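Local coordinates for GARP domain-containing protein (Trypanosoma brucei brucei TREU927, PDB 6XZ6), which acts as a receptor for the host complement regulator factor H and increases transmission of trypanosomes to tsetse flies, at residues K21-K25 with C138-D144. Residues are numbered along the deposited sequence; the frame is centred on the assembly and turned at random.
Sequences KQLRK and CATAVAD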
loop_
_atom_site.group_PDB
_atom_site.type_symbol
_atom_site.label_atom_id
_atom_site.label_comp_id
_atom_site.label_asym_id
_atom_site.label_seq_id
_atom_site.Cartn_x
_atom_site.Cartn_y
_atom_site.Cartn_z
ATOM N N LYS A 21 4.839 5.021 -9.603
ATOM C CA LYS A 21 5.839 5.212 -8.547
ATOM C C LYS A 21 5.254 4.922 -7.159
ATOM O O LYS A 21 5.939 4.339 -6.325
ATOM C CB LYS A 21 6.393 6.631 -8.605
ATOM C CG LYS A 21 7.467 6.859 -9.661
ATOM C CD LYS A 21 7.873 8.342 -9.710
ATOM C CE LYS A 21 8.697 8.790 -8.531
ATOM N NZ LYS A 21 9.310 10.130 -8.733
ATOM N N GLN A 22 3.989 5.297 -6.926
ATOM C CA GLN A 22 3.257 5.038 -5.670
ATOM C C GLN A 22 2.913 3.560 -5.527
ATOM O O GLN A 22 2.993 3.019 -4.425
ATOM C CB GLN A 22 1.955 5.835 -5.638
ATOM C CG GLN A 22 2.176 7.323 -5.521
ATOM C CD GLN A 22 0.884 8.080 -5.567
ATOM O OE1 GLN A 22 -0.179 7.585 -5.992
ATOM N NE2 GLN A 22 0.951 9.302 -5.118
ATOM N N LEU A 23 2.504 2.913 -6.633
ATOM C CA LEU A 23 2.146 1.489 -6.656
ATOM C C LEU A 23 3.349 0.569 -6.436
ATOM O O LEU A 23 3.200 -0.489 -5.854
ATOM C CB LEU A 23 1.349 1.120 -7.941
ATOM C CG LEU A 23 -0.008 1.887 -8.143
ATOM C CD1 LEU A 23 -0.592 1.601 -9.455
ATOM C CD2 LEU A 23 -1.017 1.534 -7.089
ATOM N N ARG A 24 4.546 0.986 -6.817
ATOM C CA ARG A 24 5.755 0.196 -6.573
ATOM C C ARG A 24 6.238 0.346 -5.124
ATOM O O ARG A 24 6.835 -0.583 -4.593
ATOM C CB ARG A 24 6.847 0.584 -7.565
ATOM C CG ARG A 24 6.435 0.317 -8.995
ATOM C CD ARG A 24 7.337 1.057 -9.931
ATOM N NE ARG A 24 6.965 0.879 -11.335
ATOM C CZ ARG A 24 7.359 1.678 -12.322
ATOM N NH1 ARG A 24 8.115 2.742 -12.068
ATOM N NH2 ARG A 24 6.975 1.442 -13.560
ATOM N N LYS A 25 5.956 1.503 -4.481
ATOM C CA LYS A 25 6.290 1.803 -3.087
ATOM C C LYS A 25 5.377 1.112 -2.110
ATOM O O LYS A 25 5.884 0.644 -1.099
ATOM C CB LYS A 25 6.336 3.324 -2.811
ATOM C CG LYS A 25 6.815 3.757 -1.413
ATOM C CD LYS A 25 8.211 3.217 -1.070
ATOM C CE LYS A 25 8.822 3.865 0.131
ATOM N NZ LYS A 25 9.887 3.008 0.714
ATOM N N CYS A 138 11.163 6.569 -15.822
ATOM C CA CYS A 138 10.120 6.084 -14.920
ATOM C C CYS A 138 9.937 4.567 -14.979
ATOM O O CYS A 138 8.991 4.046 -14.393
ATOM C CB CYS A 138 8.826 6.803 -15.266
ATOM S SG CYS A 138 7.666 6.948 -13.895
ATOM N N ALA A 139 10.811 3.858 -15.700
ATOM C CA ALA A 139 10.717 2.410 -15.862
ATOM C C ALA A 139 10.777 1.689 -14.534
ATOM O O ALA A 139 9.891 0.894 -14.246
ATOM C CB ALA A 139 11.812 1.909 -16.782
ATOM N N THR A 140 11.760 2.012 -13.695
ATOM C CA THR A 140 11.922 1.335 -12.403
ATOM C C THR A 140 11.771 2.266 -11.171
ATOM O O THR A 140 11.842 1.768 -10.043
ATOM C CB THR A 140 13.238 0.560 -12.382
ATOM O OG1 THR A 140 14.288 1.401 -12.881
ATOM C CG2 THR A 140 13.154 -0.712 -13.200
ATOM N N ALA A 141 11.525 3.583 -11.386
ATOM C CA ALA A 141 11.348 4.577 -10.326
ATOM C C ALA A 141 10.259 4.181 -9.319
ATOM O O ALA A 141 9.207 3.645 -9.694
ATOM C CB ALA A 141 11.039 5.940 -10.926
ATOM N N VAL A 142 10.555 4.425 -8.028
ATOM C CA VAL A 142 9.713 4.137 -6.857
ATOM C C VAL A 142 9.560 5.456 -6.077
ATOM O O VAL A 142 10.516 6.237 -6.016
ATOM C CB VAL A 142 10.355 3.026 -5.981
ATOM C CG1 VAL A 142 9.448 2.643 -4.824
ATOM C CG2 VAL A 142 10.681 1.798 -6.809
ATOM N N ALA A 143 8.357 5.719 -5.511
ATOM C CA ALA A 143 8.075 6.940 -4.751
ATOM C C ALA A 143 8.815 6.894 -3.452
ATOM O O ALA A 143 9.045 5.817 -2.929
ATOM C CB ALA A 143 6.582 7.066 -4.472
ATOM N N ASP A 144 9.163 8.063 -2.913
ATOM C CA ASP A 144 9.845 8.168 -1.639
ATOM C C ASP A 144 8.938 7.784 -0.480
ATOM O O ASP A 144 9.392 7.167 0.460
ATOM C CB ASP A 144 10.456 9.568 -1.479
ATOM C CG ASP A 144 11.607 9.829 -2.442
ATOM O OD1 ASP A 144 12.529 8.988 -2.508
ATOM O OD2 ASP A 144 11.581 10.871 -3.132
HETATM O O HOH W 1 11.470 4.316 -1.847
#
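The guanidinium of Arg24 meets the loop 138-144 mainly at its edge, where the carbonyl oxygens of Cys138 and Ala141 lie in its plane, while Ala139 O sits over one face. NH1 donates to both edge oxygens: to Cys138 O at 2.8 Å, with the nitrogen tilted from that carbonyl's plane, and to Ala141 O, where it falls on a lone pair with an N-H...O angle of 163°. NH2 adds a weak second bond to Cys138 O. Ala139 O comes within 3.0 Å of Arg24 NH2, but at an angle too poor for a hydrogen bond. The Arg24 chain runs extended from CG to NE, carrying the group off helix 4-61 to the loop; from helix 67-125, Glu112 makes a salt bridge with NE and Ser116 a hydrogen bond with NH2.

Further along, Ala143 N bonds to Lys21 O (2.9 Å), approaching well above that carbonyl's plane. Lys21 CG lies 3.9 Å from Ala141 CB. Val142 CG1 rests 3.8 Å from Lys25 CB, the two side chains running roughly perpendicular. Lys25 puts CG opposite its backbone N (chi1 -174°) and bends at chi2, which lays its methylenes along Ala143 O; a water accepting weakly from Lys25 NZ donates to that same oxygen.

A disulfide from Cys138 to Cys17 anchors the loop's start to helix 4-61, which also carries Arg24. The surface loop between helices 129-137 and 148-161 is thus fastened along the long helix of this almost wholly helical GARP-family protein: Arg24 grips main-chain carbonyls, and Glu112 probably balances its charge.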